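Local coordinates for molybdopterin biosynthesis moeA protein (Pyrococcus horikoshii, PDB 1WU2) that probably takes part in molybdenum cofactor biosynthesis, acting on molybdopterin in the step that inserts molybdenum, as in other MoeA proteins, at residues 210-213 and 214-217; 84-87 and 88-91. One frame throughout, in Å; residues are numbered along the deposited sequence.

Interaction 1 (210-213 and 214-217); sequences ETNS and IMLQ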
loop_
_atom_site.group_PDB
_atom_site.type_symbol
_atom_site.label_atom_id
_atom_site.label_comp_id
_atom_site.label_asym_id
_atom_site.label_seq_id
_atom_site.Cartn_x
_atom_site.Cartn_y
_atom_site.Cartn_z
ATOM N N GLU A 210 -6.865 -24.334 10.825
ATOM C CA GLU A 210 -7.660 -23.143 10.584
ATOM C C GLU A 210 -6.727 -22.021 10.149
ATOM O O GLU A 210 -5.672 -21.808 10.749
ATOM C CB GLU A 210 -8.424 -22.751 11.850
ATOM C CG GLU A 210 -9.665 -21.917 11.595
ATOM C CD GLU A 210 -9.343 -20.492 11.189
ATOM O OE1 GLU A 210 -8.430 -19.892 11.789
ATOM O OE2 GLU A 210 -10.001 -19.976 10.264
ATOM N N THR A 211 -7.137 -21.300 9.112
ATOM C CA THR A 211 -6.270 -20.338 8.439
ATOM C C THR A 211 -6.971 -19.014 8.086
ATOM O O THR A 211 -6.331 -17.964 8.059
ATOM C CB THR A 211 -5.674 -21.031 7.180
ATOM O OG1 THR A 211 -4.430 -21.659 7.527
ATOM C CG2 THR A 211 -5.292 -20.049 6.097
ATOM N N ASN A 212 -8.273 -19.063 7.826
ATOM C CA ASN A 212 -9.021 -17.882 7.403
ATOM C C ASN A 212 -9.166 -16.799 8.459
ATOM O O ASN A 212 -9.364 -15.636 8.120
ATOM C CB ASN A 212 -10.414 -18.280 6.919
ATOM C CG ASN A 212 -10.376 -19.050 5.621
ATOM O OD1 ASN A 212 -9.375 -19.031 4.897
ATOM N ND2 ASN A 212 -11.464 -19.738 5.317
ATOM N N SER A 213 -9.072 -17.176 9.730
ATOM C CA SER A 213 -9.245 -16.215 10.808
ATOM C C SER A 213 -8.124 -15.188 10.778
ATOM O O SER A 213 -8.378 -13.991 10.677
ATOM C CB SER A 213 -9.268 -16.909 12.168
ATOM O OG SER A 213 -9.544 -15.961 13.182
ATOM N N ILE A 214 -6.890 -15.673 10.861
ATOM C CA ILE A 214 -5.717 -14.805 10.859
ATOM C C ILE A 214 -5.565 -14.032 9.543
ATOM O O ILE A 214 -5.099 -12.895 9.553
ATOM C CB ILE A 214 -4.427 -15.609 11.209
ATOM C CG1 ILE A 214 -3.220 -14.679 11.390
ATOM C CG2 ILE A 214 -4.109 -16.657 10.145
ATOM C CD1 ILE A 214 -3.414 -13.578 12.407
HETATM N N MSE A 215 -5.974 -14.632 8.425
HETATM C CA MSE A 215 -5.893 -13.953 7.131
HETATM C C MSE A 215 -6.888 -12.807 7.056
HETATM O O MSE A 215 -6.562 -11.731 6.566
HETATM C CB MSE A 215 -6.134 -14.911 5.965
HETATM C CG MSE A 215 -5.928 -14.240 4.607
HETATM SE SE MSE A 215 -6.183 -15.423 3.099
HETATM C CE MSE A 215 -8.108 -15.623 3.202
ATOM N N LEU A 216 -8.101 -13.045 7.540
ATOM C CA LEU A 216 -9.130 -12.012 7.565
ATOM C C LEU A 216 -8.808 -10.898 8.561
ATOM O O LEU A 216 -9.172 -9.754 8.332
ATOM C CB LEU A 216 -10.505 -12.615 7.869
ATOM C CG LEU A 216 -11.156 -13.382 6.713
ATOM C CD1 LEU A 216 -12.379 -14.145 7.214
ATOM C CD2 LEU A 216 -11.536 -12.447 5.577
ATOM N N GLN A 217 -8.125 -11.224 9.654
ATOM C CA GLN A 217 -7.709 -10.209 10.623
ATOM C C GLN A 217 -6.785 -9.199 9.946
ATOM O O GLN A 217 -7.010 -7.999 10.023
ATOM C CB GLN A 217 -7.001 -10.843 11.825
ATOM C CG GLN A 217 -7.949 -11.477 12.826
ATOM C CD GLN A 217 -7.262 -12.480 13.738
ATOM O OE1 GLN A 217 -6.515 -12.097 14.640
ATOM N NE2 GLN A 217 -7.518 -13.762 13.510
#
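The backbone NH groups of Met215, Leu216 and Gln217 bond back to the carbonyls of Thr211, Asn212 and Ser213 and so form the first turn of helix 212-222. The bond from Leu216 N to Asn212 O is 2.9 Å long. The one from Met215 N to Thr211 O is weak, at 3.4 Å. Ser213 O takes two donors from one residue. Gln217 N reaches it at 3.0 Å, and Gln217 NE2 adds a weak bond, also 3.0 Å. The amide gets there because the Gln217 side chain leaves beside its own backbone N (chi1 -78°) and runs extended beyond CG, passing Ser213 O with CG and CD. Thr211 sits at the N-cap position, but its side chain does not cap. Glu210 OE2 accepts a bond from Ser213 N through its syn lone pair, at 3.0 Å. A carboxylate here would probably also interact well with the helix dipole. The helix belongs to the probable molybdopterin-binding domain, where Ser213, Leu216 and Gln217 lie against strand 184-190. Leu216 sets CB and CG against Asn212 O, both at 3.2 Å. Ile214 is turned differently. Its CG1 is anti to the backbone N (chi1 -173°), which leaves CG2 to touch Thr211 O at 3.3 Å. Asn212 and Met215 run side by side, and both pack on Val303 of helix 300-319. Thr211, Ile214 and Met215 meet helix 163-171 of the second subunit, whose Lys170 bonds to Glu210 O.

Interaction 2 (84-87 and 88-91); sequences EVPA and GNVA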
loop_
_atom_site.group_PDB
_atom_site.type_symbol
_atom_site.label_atom_id
_atom_site.label_comp_id
_atom_site.label_asym_id
_atom_site.label_seq_id
_atom_site.Cartn_x
_atom_site.Cartn_y
_atom_site.Cartn_z
ATOM N N GLU A 84 19.490 48.988 2.105
ATOM C CA GLU A 84 19.887 47.590 2.153
ATOM C C GLU A 84 19.387 47.005 3.470
ATOM O O GLU A 84 19.849 47.391 4.545
ATOM C CB GLU A 84 21.406 47.459 2.051
ATOM C CG GLU A 84 22.000 48.175 0.849
ATOM C CD GLU A 84 23.438 47.780 0.580
ATOM O OE1 GLU A 84 24.155 47.419 1.539
ATOM O OE2 GLU A 84 23.851 47.835 -0.596
ATOM N N VAL A 85 18.431 46.084 3.373
ATOM C CA VAL A 85 17.786 45.490 4.537
ATOM C C VAL A 85 18.694 44.399 5.103
ATOM O O VAL A 85 18.997 43.436 4.399
ATOM C CB VAL A 85 16.413 44.875 4.165
ATOM C CG1 VAL A 85 15.709 44.313 5.396
ATOM C CG2 VAL A 85 15.525 45.904 3.468
ATOM N N PRO A 86 19.135 44.536 6.358
ATOM C CA PRO A 86 19.943 43.488 7.003
ATOM C C PRO A 86 19.180 42.175 7.148
ATOM O O PRO A 86 17.972 42.139 6.904
ATOM C CB PRO A 86 20.255 44.074 8.388
ATOM C CG PRO A 86 19.992 45.533 8.275
ATOM C CD PRO A 86 18.914 45.684 7.258
ATOM N N ALA A 87 19.880 41.115 7.545
ATOM C CA ALA A 87 19.279 39.785 7.654
ATOM C C ALA A 87 18.166 39.739 8.708
ATOM O O ALA A 87 18.340 40.225 9.827
ATOM C CB ALA A 87 20.352 38.745 7.968
ATOM N N GLY A 88 17.021 39.166 8.333
ATOM C CA GLY A 88 15.886 39.023 9.234
ATOM C C GLY A 88 15.163 40.314 9.593
ATOM O O GLY A 88 14.390 40.342 10.553
ATOM N N ASN A 89 15.401 41.374 8.823
ATOM C CA ASN A 89 14.784 42.677 9.063
ATOM C C ASN A 89 13.708 42.955 8.015
ATOM O O ASN A 89 13.506 42.160 7.097
ATOM C CB ASN A 89 15.847 43.790 9.034
ATOM C CG ASN A 89 16.415 44.103 10.411
ATOM O OD1 ASN A 89 16.676 45.264 10.736
ATOM N ND2 ASN A 89 16.617 43.071 11.223
ATOM N N VAL A 90 13.022 44.085 8.175
ATOM C CA VAL A 90 12.048 44.575 7.204
ATOM C C VAL A 90 12.496 45.946 6.691
ATOM O O VAL A 90 13.130 46.711 7.419
ATOM C CB VAL A 90 10.638 44.688 7.834
ATOM C CG1 VAL A 90 9.617 45.184 6.815
ATOM C CG2 VAL A 90 10.199 43.349 8.413
ATOM N N ALA A 91 12.159 46.247 5.438
ATOM C CA ALA A 91 12.529 47.519 4.818
ATOM C C ALA A 91 11.798 48.695 5.463
ATOM O O ALA A 91 10.573 48.683 5.591
ATOM C CB ALA A 91 12.237 47.485 3.325
#
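Gly88 and Asn89 complete a type II beta turn that starts at Pro86. Gly88 has positive phi (70°), as the third residue of such a turn usually does. Asn89 N closes the turn on Pro86 O at 3.3 Å, with the donor well above the carbonyl plane. The Asn89 side chain folds back over the turn. Its CB lies 3.4 Å from Pro86 O. The side chains of Asn89 and Pro86 cross obliquely, with Asn89 OD1 4.1 Å from Pro86 CG. Val85 CG1 also comes within 3.7 Å of Asn89 CB and rests on the Asn89 carbonyl. Val90 points its CB away from 84-87. Ala91 brings the chain back beside Val85, CB to Val85 CG2 at 3.7 Å. The two methyls of Val85 thus divide the work: CG1, anti to the backbone N (chi1 -177°), meets Asn89, while CG2 meets Ala91. Val85 is buried, whereas the turn residues are exposed. The turn follows strand 77-84 and leads towards strand 99-103, where Val85 packs on Ile101 and pairs its backbone with Lys102.

Overall arrangement
The two interactions are both local, but they lie far apart, on opposite sides of the chain's centre. Their centres are 65 Å apart and their nearest atoms about 52 Å apart, with no touch. Interaction 2 comes first in the chain, within the MoeA N-terminal region. Interaction 1 follows within the probable molybdopterin-binding domain. Interaction 1 is a buried helix start at the subunit interface. Interaction 2 is a surface turn that no other chain of the assembly touches. Its centre is 44 Å from the centre of the chain, against 24 Å for interaction 1, consistent with the elongated shape of the subunit.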